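Local coordinates for EmGH1 (Erythrobacter marinus, PDB 5Z87), which probably hydrolyses beta-glucosidic bonds as a beta-glucosidase of glycoside hydrolase family 3, at residues A[609-612]-A[613-617]; A[437-441]-A[442-446]; A[562-565]-A[566-570]; A[64-68]-A[69-73]; A[513-516]-A[517-521]. All coordinates share one frame; numbering follows the deposited sequence.

Contact 1: residues A[609-612]-A[613-617]; sequences HAIA and SILFG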
loop_
_atom_site.group_PDB
_atom_site.type_symbol
_atom_site.label_atom_id
_atom_site.label_comp_id
_atom_site.label_asym_id
_atom_site.label_seq_id
_atom_site.Cartn_x
_atom_site.Cartn_y
_atom_site.Cartn_z
ATOM N N HIS A 609 16.041 0.388 35.029
ATOM C CA HIS A 609 17.256 1.055 35.496
ATOM C C HIS A 609 17.834 1.966 34.422
ATOM O O HIS A 609 18.307 3.071 34.722
ATOM C CB HIS A 609 18.307 0.022 35.931
ATOM C CG HIS A 609 17.890 -0.822 37.101
ATOM N ND1 HIS A 609 17.471 -0.281 38.299
ATOM C CD2 HIS A 609 17.850 -2.166 37.262
ATOM C CE1 HIS A 609 17.173 -1.256 39.139
ATOM N NE2 HIS A 609 17.395 -2.410 38.535
ATOM N N ALA A 610 17.829 1.515 33.166
ATOM C CA ALA A 610 18.407 2.336 32.108
ATOM C C ALA A 610 17.586 3.606 31.891
ATOM O O ALA A 610 18.150 4.685 31.699
ATOM C CB ALA A 610 18.533 1.524 30.820
ATOM N N ILE A 611 16.258 3.501 31.955
ATOM C CA ILE A 611 15.403 4.685 31.861
ATOM C C ILE A 611 15.732 5.684 32.968
ATOM O O ILE A 611 15.889 6.887 32.724
ATOM C CB ILE A 611 13.924 4.275 31.911
ATOM C CG1 ILE A 611 13.561 3.464 30.667
ATOM C CG2 ILE A 611 13.036 5.505 32.076
ATOM C CD1 ILE A 611 12.136 2.964 30.660
ATOM N N ALA A 612 15.823 5.201 34.210
ATOM C CA ALA A 612 16.129 6.095 35.319
ATOM C C ALA A 612 17.491 6.748 35.135
ATOM O O ALA A 612 17.653 7.947 35.380
ATOM C CB ALA A 612 16.067 5.328 36.642
ATOM N N SER A 613 18.476 5.981 34.670
ATOM C CA SER A 613 19.806 6.543 34.464
ATOM C C SER A 613 19.804 7.640 33.399
ATOM O O SER A 613 20.578 8.604 33.490
ATOM C CB SER A 613 20.782 5.427 34.087
ATOM O OG SER A 613 20.919 4.493 35.150
ATOM N N ILE A 614 18.954 7.509 32.379
ATOM C CA ILE A 614 18.906 8.529 31.342
ATOM C C ILE A 614 18.078 9.716 31.807
ATOM O O ILE A 614 18.394 10.865 31.479
ATOM C CB ILE A 614 18.371 7.929 30.029
ATOM C CG1 ILE A 614 19.478 7.158 29.324
ATOM C CG2 ILE A 614 17.814 9.004 29.095
ATOM C CD1 ILE A 614 18.947 6.074 28.416
ATOM N N LEU A 615 17.030 9.477 32.590
ATOM C CA LEU A 615 16.223 10.596 33.064
ATOM C C LEU A 615 17.038 11.561 33.923
ATOM O O LEU A 615 16.754 12.763 33.936
ATOM C CB LEU A 615 15.012 10.088 33.837
ATOM C CG LEU A 615 13.877 9.562 32.958
ATOM C CD1 LEU A 615 12.834 8.849 33.796
ATOM C CD2 LEU A 615 13.250 10.686 32.175
ATOM N N PHE A 616 18.079 11.075 34.599
ATOM C CA PHE A 616 18.823 11.879 35.559
ATOM C C PHE A 616 20.226 12.237 35.077
ATOM O O PHE A 616 21.000 12.836 35.830
ATOM C CB PHE A 616 18.871 11.156 36.914
ATOM C CG PHE A 616 17.590 11.295 37.710
ATOM C CD1 PHE A 616 17.280 12.491 38.346
ATOM C CD2 PHE A 616 16.689 10.247 37.798
ATOM C CE1 PHE A 616 16.099 12.635 39.063
ATOM C CE2 PHE A 616 15.498 10.382 38.508
ATOM C CZ PHE A 616 15.204 11.578 39.143
ATOM N N GLY A 617 20.577 11.888 33.848
ATOM C CA GLY A 617 21.814 12.351 33.273
ATOM C C GLY A 617 23.012 11.463 33.485
ATOM O O GLY A 617 24.081 11.769 32.943
#
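Residues 609-615 run through the last turns of helix 607-615, with successive i to i+4 bonds: Ser613 N to His609 O (2.9 Å), Ile614 N to Ala610 O, and Leu615 N to Ile611 O (2.8 Å), the last almost in line with the carbonyl. The ladder then gives way, since Phe616 N reaches Ala612 O only weakly at 3.3 Å. On the sheet side, Ile611 and Leu615 lie next to each other and point the same way. Ile611 CG2 touches Leu615 CD1 at 3.8 Å, and Leu615 CG rides close over Ile611 O. With chi1 at -78°, Leu615 turns its CG beside its own backbone N, which brings the branch back over the preceding turn. Ser613 sits on another flank: its OG lies 3.0 Å from His609 O and is hydrogen-bonded to Arg410 NH1. Phe616, just past the helix, offers a ring edge to Ala612 O, with CD2 3.5 Å from that oxygen. The same ring stacks on Tyr469, while Ala612 CB packs against Leu466 and Tyr469 of helix 462-473. Gly617, at phi 91°, turns the chain out of the helix; a side chain there would jam against the carbonyl O of Phe616. Ile611 and Leu615 face Val578 and Val576 of strand 574-580. Here a helix laid against the sheet of the alpha/beta-sandwich C-terminal domain of family 3 ends in a Schellman motif.

Contact 2: residues A[437-441]-A[442-446]; sequences MLVVG and PNAAS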
loop_
_atom_site.group_PDB
_atom_site.type_symbol
_atom_site.label_atom_id
_atom_site.label_comp_id
_atom_site.label_asym_id
_atom_site.label_seq_id
_atom_site.Cartn_x
_atom_site.Cartn_y
_atom_site.Cartn_z
ATOM N N MET A 437 8.371 12.640 43.171
ATOM C CA MET A 437 8.100 12.320 41.774
ATOM C C MET A 437 6.926 11.357 41.668
ATOM O O MET A 437 6.911 10.317 42.334
ATOM C CB MET A 437 9.335 11.713 41.114
ATOM C CG MET A 437 9.042 11.028 39.791
ATOM S SD MET A 437 10.391 9.986 39.220
ATOM C CE MET A 437 11.754 11.120 39.028
ATOM N N LEU A 438 5.942 11.711 40.839
ATOM C CA LEU A 438 4.845 10.812 40.499
ATOM C C LEU A 438 5.219 10.007 39.257
ATOM O O LEU A 438 5.521 10.588 38.209
ATOM C CB LEU A 438 3.561 11.591 40.234
ATOM C CG LEU A 438 2.425 10.773 39.608
ATOM C CD1 LEU A 438 1.881 9.743 40.594
ATOM C CD2 LEU A 438 1.313 11.666 39.095
ATOM N N VAL A 439 5.212 8.682 39.379
ATOM C CA VAL A 439 5.392 7.773 38.250
ATOM C C VAL A 439 4.025 7.193 37.922
ATOM O O VAL A 439 3.431 6.494 38.750
ATOM C CB VAL A 439 6.410 6.666 38.575
ATOM C CG1 VAL A 439 6.592 5.728 37.388
ATOM C CG2 VAL A 439 7.747 7.281 38.960
ATOM N N VAL A 440 3.516 7.490 36.723
ATOM C CA VAL A 440 2.116 7.252 36.385
ATOM C C VAL A 440 1.994 6.757 34.948
ATOM O O VAL A 440 2.747 7.174 34.062
ATOM C CB VAL A 440 1.289 8.540 36.592
ATOM C CG1 VAL A 440 2.015 9.709 35.961
ATOM C CG2 VAL A 440 -0.103 8.410 35.991
ATOM N N GLY A 441 1.016 5.872 34.720
ATOM C CA GLY A 441 0.690 5.409 33.389
ATOM C C GLY A 441 0.534 3.902 33.279
ATOM O O GLY A 441 0.987 3.134 34.138
ATOM N N PRO A 442 -0.107 3.447 32.202
ATOM C CA PRO A 442 -0.355 2.002 32.058
ATOM C C PRO A 442 0.914 1.167 31.978
ATOM O O PRO A 442 0.870 -0.023 32.308
ATOM C CB PRO A 442 -1.175 1.914 30.766
ATOM C CG PRO A 442 -0.804 3.153 29.997
ATOM C CD PRO A 442 -0.596 4.216 31.046
ATOM N N ASN A 443 2.054 1.746 31.603
ATOM C CA ASN A 443 3.287 0.979 31.486
ATOM C C ASN A 443 4.322 1.348 32.542
ATOM O O ASN A 443 5.524 1.195 32.311
ATOM C CB ASN A 443 3.871 1.132 30.085
ATOM C CG ASN A 443 2.984 0.510 29.035
ATOM O OD1 ASN A 443 2.120 -0.315 29.359
ATOM N ND2 ASN A 443 3.157 0.924 27.777
ATOM N N ALA A 444 3.880 1.814 33.712
ATOM C CA ALA A 444 4.833 2.195 34.752
ATOM C C ALA A 444 5.195 1.020 35.652
ATOM O O ALA A 444 6.381 0.722 35.840
ATOM C CB ALA A 444 4.280 3.349 35.600
ATOM N N ALA A 445 4.185 0.348 36.204
ATOM C CA ALA A 445 4.378 -0.675 37.224
ATOM C C ALA A 445 4.593 -2.064 36.646
ATOM O O ALA A 445 5.119 -2.939 37.338
ATOM C CB ALA A 445 3.168 -0.705 38.163
ATOM N N SER A 446 4.185 -2.276 35.406
ATOM C CA SER A 446 4.338 -3.531 34.691
ATOM C C SER A 446 5.658 -3.576 33.921
ATOM O O SER A 446 6.169 -2.554 33.452
ATOM C CB SER A 446 3.144 -3.715 33.744
ATOM O OG SER A 446 2.712 -2.462 33.198
HETATM O O HOH W 1 1.356 0.907 35.740
#
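Gly441 and Ala444 are the ends of a type I beta turn, which leads the chain off the C-terminal end of strand 436-440, an inner strand of the alpha/beta-sandwich domain. Pro442 takes the first corner. Its ring fixes phi at -62°, a value that suits this position, and its side chain packs on Leu532 of the adjacent strand 527-533. Gly441, just before it, has a positive phi of 133°; a side chain there would press on the carbonyl O of Val440 and crowd Pro442 N. Asn443, the second corner, donates through ND2 to Gly534 O, and its side chain is about 8 Å from a bound magnesium ion. Ala444 closes the turn: its N bonds to Gly441 O at 3.2 Å, coming in from well above the carbonyl plane. The methyl of Ala444 folds back onto the strand, where CB lies 3.8 Å from Val439 CG1. Val439 holds that branch anti to its backbone N (chi1 -180°), which aims it at the turn, while the residue also packs on Leu463 and Leu466 of helix 462-473. Ala445 follows, its methyl on Leu463, and then Ser446, whose OG bonds to His448 NE2. One ordered water makes the second clasp of the turn, donating to Gly441 O at 2.8 Å and accepting from Ala445 N at 2.9 Å.

Contact 3: residues A[562-565]-A[566-570]; sequences NELA and EALLA
Asn562 O receives the N-H of Glu566 at 2.9 Å in an almost straight bond (171°). Glu566 CG, beside its own backbone N at chi1 -56°, leans over the same oxygen at 3.2 Å; the amide of Asn562 turns elsewhere, to Glu556. Glu563 O accepts from Ala567 N at 3.0 Å, while the Glu563 carboxylate reaches out of the turn to a salt bridge with Arg512. Leu564 O accepts from Leu568 N, and the Leu564 side chain adds the main apolar touch. Its CG lies anti to the backbone N (chi1 165°), bringing the branch forward until CD1 meets Leu568 CD1 at 3.8 Å, the two side chains crossing obliquely. Replacing Leu568 by an alanine would probably leave Leu564 CD1 without its neighbour and open a gap against Ile528 and Met530 of strand 527-533. Ala565 O takes the N-H of Leu569 at 2.9 Å, and Leu569 CG packs over that oxygen at 3.2 Å; the Ala565 methyl rests on Met530. Leu564, Ala565 and Leu568 thus face strand 527-533, Ala567 faces helix 508-522, and Glu566 is exposed, the pattern of an amphipathic helix on the sheet of an alpha/beta sandwich.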
loop_
_atom_site.group_PDB
_atom_site.type_symbol
_atom_site.label_atom_id
_atom_site.label_comp_id
_atom_site.label_asym_id
_atom_site.label_seq_id
_atom_site.Cartn_x
_atom_site.Cartn_y
_atom_site.Cartn_z
ATOM N N ASN A 562 -3.889 9.779 25.873
ATOM C CA ASN A 562 -3.717 11.197 25.572
ATOM C C ASN A 562 -4.517 12.049 26.543
ATOM O O ASN A 562 -4.026 13.078 27.019
ATOM C CB ASN A 562 -4.125 11.499 24.127
ATOM C CG ASN A 562 -3.131 10.956 23.119
ATOM O OD1 ASN A 562 -1.926 10.929 23.369
ATOM N ND2 ASN A 562 -3.635 10.508 21.980
ATOM N N GLU A 563 -5.748 11.628 26.846
ATOM C CA GLU A 563 -6.530 12.275 27.895
ATOM C C GLU A 563 -5.732 12.367 29.188
ATOM O O GLU A 563 -5.598 13.447 29.774
ATOM C CB GLU A 563 -7.839 11.512 28.115
ATOM C CG GLU A 563 -8.873 12.294 28.902
ATOM C CD GLU A 563 -10.238 11.645 28.890
ATOM O OE1 GLU A 563 -10.509 10.838 27.967
ATOM O OE2 GLU A 563 -11.044 11.952 29.802
ATOM N N LEU A 564 -5.160 11.242 29.628
ATOM C CA LEU A 564 -4.367 11.251 30.854
ATOM C C LEU A 564 -3.196 12.216 30.745
ATOM O O LEU A 564 -2.906 12.966 31.687
ATOM C CB LEU A 564 -3.865 9.839 31.168
ATOM C CG LEU A 564 -2.733 9.722 32.196
ATOM C CD1 LEU A 564 -3.227 10.059 33.622
ATOM C CD2 LEU A 564 -2.091 8.335 32.143
ATOM N N ALA A 565 -2.513 12.217 29.596
ATOM C CA ALA A 565 -1.324 13.043 29.446
ATOM C C ALA A 565 -1.668 14.522 29.508
ATOM O O ALA A 565 -0.984 15.299 30.188
ATOM C CB ALA A 565 -0.618 12.715 28.136
ATOM N N GLU A 566 -2.722 14.932 28.805
ATOM C CA GLU A 566 -3.106 16.338 28.839
ATOM C C GLU A 566 -3.599 16.756 30.225
ATOM O O GLU A 566 -3.368 17.900 30.641
ATOM C CB GLU A 566 -4.165 16.613 27.772
ATOM C CG GLU A 566 -3.718 16.207 26.377
ATOM C CD GLU A 566 -4.678 16.669 25.306
ATOM O OE1 GLU A 566 -5.571 15.878 24.906
ATOM O OE2 GLU A 566 -4.540 17.834 24.872
ATOM N N ALA A 567 -4.253 15.847 30.959
ATOM C CA ALA A 567 -4.713 16.181 32.305
ATOM C C ALA A 567 -3.539 16.477 33.222
ATOM O O ALA A 567 -3.599 17.407 34.033
ATOM C CB ALA A 567 -5.566 15.054 32.880
ATOM N N LEU A 568 -2.460 15.703 33.106
ATOM C CA LEU A 568 -1.288 15.916 33.952
ATOM C C LEU A 568 -0.488 17.127 33.498
ATOM O O LEU A 568 0.066 17.863 34.329
ATOM C CB LEU A 568 -0.402 14.663 33.955
ATOM C CG LEU A 568 -1.045 13.417 34.582
ATOM C CD1 LEU A 568 -0.174 12.170 34.400
ATOM C CD2 LEU A 568 -1.341 13.651 36.076
ATOM N N LEU A 569 -0.411 17.340 32.182
ATOM C CA LEU A 569 0.362 18.461 31.670
ATOM C C LEU A 569 -0.252 19.790 32.091
ATOM O O LEU A 569 0.476 20.754 32.357
ATOM C CB LEU A 569 0.474 18.356 30.145
ATOM C CG LEU A 569 1.453 17.285 29.642
ATOM C CD1 LEU A 569 1.241 16.979 28.168
ATOM C CD2 LEU A 569 2.881 17.692 29.897
ATOM N N ALA A 570 -1.576 19.843 32.201
ATOM C CA ALA A 570 -2.249 21.084 32.560
ATOM C C ALA A 570 -1.884 21.559 33.964
ATOM O O ALA A 570 -2.096 22.732 34.282
ATOM C CB ALA A 570 -3.761 20.905 32.430
#

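Contact 4: residues A[64-68]-A[69-73]; sequences NCPRA and ADVMS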
loop_
_atom_site.group_PDB
_atom_site.type_symbol
_atom_site.label_atom_id
_atom_site.label_comp_id
_atom_site.label_asym_id
_atom_site.label_seq_id
_atom_site.Cartn_x
_atom_site.Cartn_y
_atom_site.Cartn_z
ATOM N N ASN A 64 10.360 -33.903 9.138
ATOM C CA ASN A 64 9.241 -33.552 10.004
ATOM C C ASN A 64 9.747 -32.797 11.226
ATOM O O ASN A 64 10.804 -33.130 11.772
ATOM C CB ASN A 64 8.484 -34.807 10.448
ATOM C CG ASN A 64 8.108 -35.700 9.279
ATOM O OD1 ASN A 64 7.710 -35.208 8.231
ATOM N ND2 ASN A 64 8.233 -37.019 9.453
ATOM N N CYS A 65 8.988 -31.781 11.659
ATOM C CA CYS A 65 9.308 -31.011 12.865
ATOM C C CYS A 65 8.034 -30.609 13.601
ATOM O O CYS A 65 7.553 -29.475 13.471
ATOM C CB CYS A 65 10.130 -29.769 12.518
ATOM S SG CYS A 65 10.735 -28.858 13.962
ATOM N N PRO A 66 7.463 -31.514 14.398
ATOM C CA PRO A 66 6.286 -31.162 15.204
ATOM C C PRO A 66 6.697 -30.390 16.450
ATOM O O PRO A 66 7.879 -30.202 16.742
ATOM C CB PRO A 66 5.693 -32.525 15.585
ATOM C CG PRO A 66 6.925 -33.390 15.748
ATOM C CD PRO A 66 7.892 -32.908 14.646
ATOM N N ARG A 67 5.688 -29.948 17.189
ATOM C CA ARG A 67 5.937 -29.370 18.498
ATOM C C ARG A 67 6.465 -30.438 19.445
ATOM O O ARG A 67 6.028 -31.592 19.416
ATOM C CB ARG A 67 4.666 -28.740 19.059
ATOM C CG ARG A 67 4.920 -27.415 19.748
ATOM C CD ARG A 67 3.632 -26.762 20.203
ATOM N NE ARG A 67 3.091 -25.922 19.144
ATOM C CZ ARG A 67 3.396 -24.638 18.986
ATOM N NH1 ARG A 67 2.867 -23.951 17.971
ATOM N NH2 ARG A 67 4.231 -24.051 19.842
ATOM N N ALA A 68 7.408 -30.037 20.298
ATOM C CA ALA A 68 8.113 -30.979 21.159
ATOM C C ALA A 68 7.194 -31.699 22.138
ATOM O O ALA A 68 7.443 -32.866 22.468
ATOM C CB ALA A 68 9.207 -30.249 21.934
ATOM N N ALA A 69 6.134 -31.033 22.609
ATOM C CA ALA A 69 5.467 -31.450 23.843
ATOM C C ALA A 69 4.980 -32.897 23.785
ATOM O O ALA A 69 5.137 -33.645 24.756
ATOM C CB ALA A 69 4.299 -30.508 24.149
ATOM N N ASP A 70 4.371 -33.307 22.672
ATOM C CA ASP A 70 3.797 -34.652 22.594
ATOM C C ASP A 70 4.854 -35.726 22.400
ATOM O O ASP A 70 4.635 -36.875 22.790
ATOM C CB ASP A 70 2.780 -34.734 21.463
ATOM C CG ASP A 70 1.471 -34.070 21.822
ATOM O OD1 ASP A 70 1.387 -33.456 22.915
ATOM O OD2 ASP A 70 0.526 -34.171 21.016
ATOM N N VAL A 71 5.976 -35.384 21.770
ATOM C CA VAL A 71 7.101 -36.299 21.700
ATOM C C VAL A 71 7.709 -36.489 23.087
ATOM O O VAL A 71 8.005 -37.614 23.503
ATOM C CB VAL A 71 8.130 -35.773 20.682
ATOM C CG1 VAL A 71 9.304 -36.731 20.547
ATOM C CG2 VAL A 71 7.460 -35.540 19.335
ATOM N N MET A 72 7.869 -35.402 23.839
ATOM C CA MET A 72 8.531 -35.489 25.136
ATOM C C MET A 72 7.672 -36.215 26.163
ATOM O O MET A 72 8.190 -36.998 26.968
ATOM C CB MET A 72 8.877 -34.092 25.636
ATOM C CG MET A 72 9.886 -33.383 24.786
ATOM S SD MET A 72 10.106 -31.684 25.329
ATOM C CE MET A 72 11.087 -31.853 26.812
ATOM N N SER A 73 6.361 -35.962 26.160
ATOM C CA SER A 73 5.495 -36.513 27.197
ATOM C C SER A 73 5.222 -38.001 27.012
ATOM O O SER A 73 4.910 -38.687 27.990
ATOM C CB SER A 73 4.162 -35.756 27.237
ATOM O OG SER A 73 3.349 -36.084 26.116
HETATM O O HOH W 2 3.624 -32.018 20.197
#
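Arg67 O accepts a short 2.6 Å bond from a water that in turn accepts from Asp70 N at 2.9 Å, bridging the loop to the first turn of the helix where the two backbone atoms are too far apart to bond directly. The next step needs no water: Met72 N donates to Ala68 O at 2.9 Å, nearly in line with the carbonyl. Above that bond lies the Met72 side chain. CG passes 3.4 Å from Ala68 O, and SD comes over the Ala68 methyl, 3.8 Å from CB; the chain then bends at chi3 (75°), carrying CE off. With Met72 cut back to an alanine, Ala68 CB is likely to lose its sulfur neighbour and a gap to open toward Ala107 and Met111. On another flank Pro66 and Val71 meet more loosely, CG to CG2 at 4.2 Å, and both pack on Phe78. Ser73 N bonds to Ala69 O, with Ser73 OG adding a weak second bond to the same oxygen. The Arg67 guanidinium leads away from the turn to a cation-pi contact with Trp314, and the Arg67 side chain is about 5 Å from a bound dithiothreitol, probably from the crystallisation liquor. The whole turn joins strand 64-65 to helix 68-73 in the TIM-barrel-like N-terminal domain, with strand 91-93 behind Ala68, helix 75-81 under Pro66 and Val71, and helix 101-116 against Met72.

Contact 5: residues A[513-516]-A[517-521]; sequences RLIA and EAVAT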
loop_
_atom_site.group_PDB
_atom_site.type_symbol
_atom_site.label_atom_id
_atom_site.label_comp_id
_atom_site.label_asym_id
_atom_site.label_seq_id
_atom_site.Cartn_x
_atom_site.Cartn_y
_atom_site.Cartn_z
ATOM N N ARG A 513 -12.001 7.864 35.823
ATOM C CA ARG A 513 -11.833 7.894 37.272
ATOM C C ARG A 513 -10.367 7.743 37.650
ATOM O O ARG A 513 -9.874 8.444 38.543
ATOM C CB ARG A 513 -12.682 6.803 37.928
ATOM C CG ARG A 513 -14.166 6.906 37.586
ATOM C CD ARG A 513 -15.018 6.027 38.499
ATOM N NE ARG A 513 -14.825 4.595 38.254
ATOM C CZ ARG A 513 -15.522 3.879 37.368
ATOM N NH1 ARG A 513 -15.277 2.578 37.221
ATOM N NH2 ARG A 513 -16.464 4.459 36.628
ATOM N N LEU A 514 -9.642 6.849 36.963
ATOM C CA LEU A 514 -8.228 6.676 37.276
ATOM C C LEU A 514 -7.426 7.918 36.921
ATOM O O LEU A 514 -6.421 8.211 37.576
ATOM C CB LEU A 514 -7.670 5.449 36.556
ATOM C CG LEU A 514 -8.180 4.084 37.023
ATOM C CD1 LEU A 514 -7.853 3.000 35.988
ATOM C CD2 LEU A 514 -7.614 3.725 38.411
ATOM N N ILE A 515 -7.855 8.658 35.897
ATOM C CA ILE A 515 -7.179 9.902 35.537
ATOM C C ILE A 515 -7.359 10.944 36.637
ATOM O O ILE A 515 -6.391 11.580 37.076
ATOM C CB ILE A 515 -7.697 10.422 34.183
ATOM C CG1 ILE A 515 -7.155 9.572 33.033
ATOM C CG2 ILE A 515 -7.323 11.885 34.005
ATOM C CD1 ILE A 515 -7.866 9.844 31.713
ATOM N N ALA A 516 -8.604 11.135 37.091
ATOM C CA ALA A 516 -8.878 12.039 38.208
ATOM C C ALA A 516 -8.029 11.697 39.431
ATOM O O ALA A 516 -7.428 12.581 40.053
ATOM C CB ALA A 516 -10.370 11.996 38.555
ATOM N N GLU A 517 -7.937 10.408 39.772
ATOM C CA GLU A 517 -7.132 10.015 40.928
ATOM C C GLU A 517 -5.666 10.386 40.744
ATOM O O GLU A 517 -5.005 10.824 41.695
ATOM C CB GLU A 517 -7.270 8.515 41.190
ATOM C CG GLU A 517 -8.551 8.129 41.911
ATOM C CD GLU A 517 -8.754 6.624 41.987
ATOM O OE1 GLU A 517 -9.928 6.186 42.055
ATOM O OE2 GLU A 517 -7.740 5.882 41.977
ATOM N N ALA A 518 -5.131 10.211 39.533
ATOM C CA ALA A 518 -3.731 10.553 39.313
ATOM C C ALA A 518 -3.527 12.059 39.361
ATOM O O ALA A 518 -2.488 12.532 39.836
ATOM C CB ALA A 518 -3.246 9.986 37.975
ATOM N N VAL A 519 -4.497 12.824 38.850
ATOM C CA VAL A 519 -4.445 14.281 38.960
ATOM C C VAL A 519 -4.313 14.705 40.424
ATOM O O VAL A 519 -3.441 15.508 40.782
ATOM C CB VAL A 519 -5.688 14.909 38.304
ATOM C CG1 VAL A 519 -5.802 16.381 38.694
ATOM C CG2 VAL A 519 -5.643 14.746 36.781
ATOM N N ALA A 520 -5.169 14.155 41.294
ATOM C CA ALA A 520 -5.101 14.464 42.724
ATOM C C ALA A 520 -3.738 14.114 43.310
ATOM O O ALA A 520 -3.096 14.945 43.966
ATOM C CB ALA A 520 -6.208 13.721 43.471
ATOM N N THR A 521 -3.275 12.882 43.077
ATOM C CA THR A 521 -1.969 12.459 43.575
ATOM C C THR A 521 -0.843 13.369 43.089
ATOM O O THR A 521 0.179 13.519 43.769
ATOM C CB THR A 521 -1.712 11.015 43.145
ATOM O OG1 THR A 521 -2.845 10.209 43.493
ATOM C CG2 THR A 521 -0.458 10.454 43.793
#
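Ile515 and Val519 form the packed flank of this stretch of helix 508-522. Val519 N bonds to Ile515 O at 2.9 Å, and Val519 CG2 settles 3.3 Å from that same oxygen. The branched ends meet less closely, CG2 to CG2 at 4.3 Å. Val519 sets CG1 anti to its backbone N (chi1 167°), which leaves CG2 beside the N and therefore over the previous turn. Ala518, a step round the helix, is buried as well and bonds through its N to Leu514 O. The other flank is looser and open to solvent. Ala516 and Ala520 expose their methyls and are tied through the backbone, Ala520 N to Ala516 O at 3.0 Å. Glu517 stretches out in an extended chain at a slant to Leu514, Glu517 OE2 no nearer than 4.2 Å to Leu514 CD2, and its OE1 stays 6.4 Å from Arg513 NE, so the opposite charges do not touch. Further on, Glu517 O is gripped twice, by Thr521 N and by Thr521 OG1 at 2.9 Å, the two donors arriving from opposite faces of the carbonyl plane. In the domain, Ile515 and Val519 face helix 561-569, whereas Ala518 and Thr521 look down on the sheet: Ala518 lies over Val440 of strand 436-440 and Ala480 of strand 476-480, and Thr521 over Leu438 and Glu478 of the same strands.

From the N terminus the chain meets contact 4 first, then contacts 2, 5, 3 and 1. They follow in series, none nesting or crossing, and each closes just a local turn. Contact 4 belongs to the N-terminal domain, its centre about 41 Å from that of contact 2; the other four share the C-terminal domain. Contact 2 sits at their middle on strand 436-440. From one face of that strand Met437 CE touches Phe616 CZ of contact 1 at 3.5 Å. From the other, Leu438 and Val440 reach the helix of contact 5, and Val440 CG1 meets Leu568 CD1 of contact 3. Contacts 3 and 5 are neighbouring helices packed together.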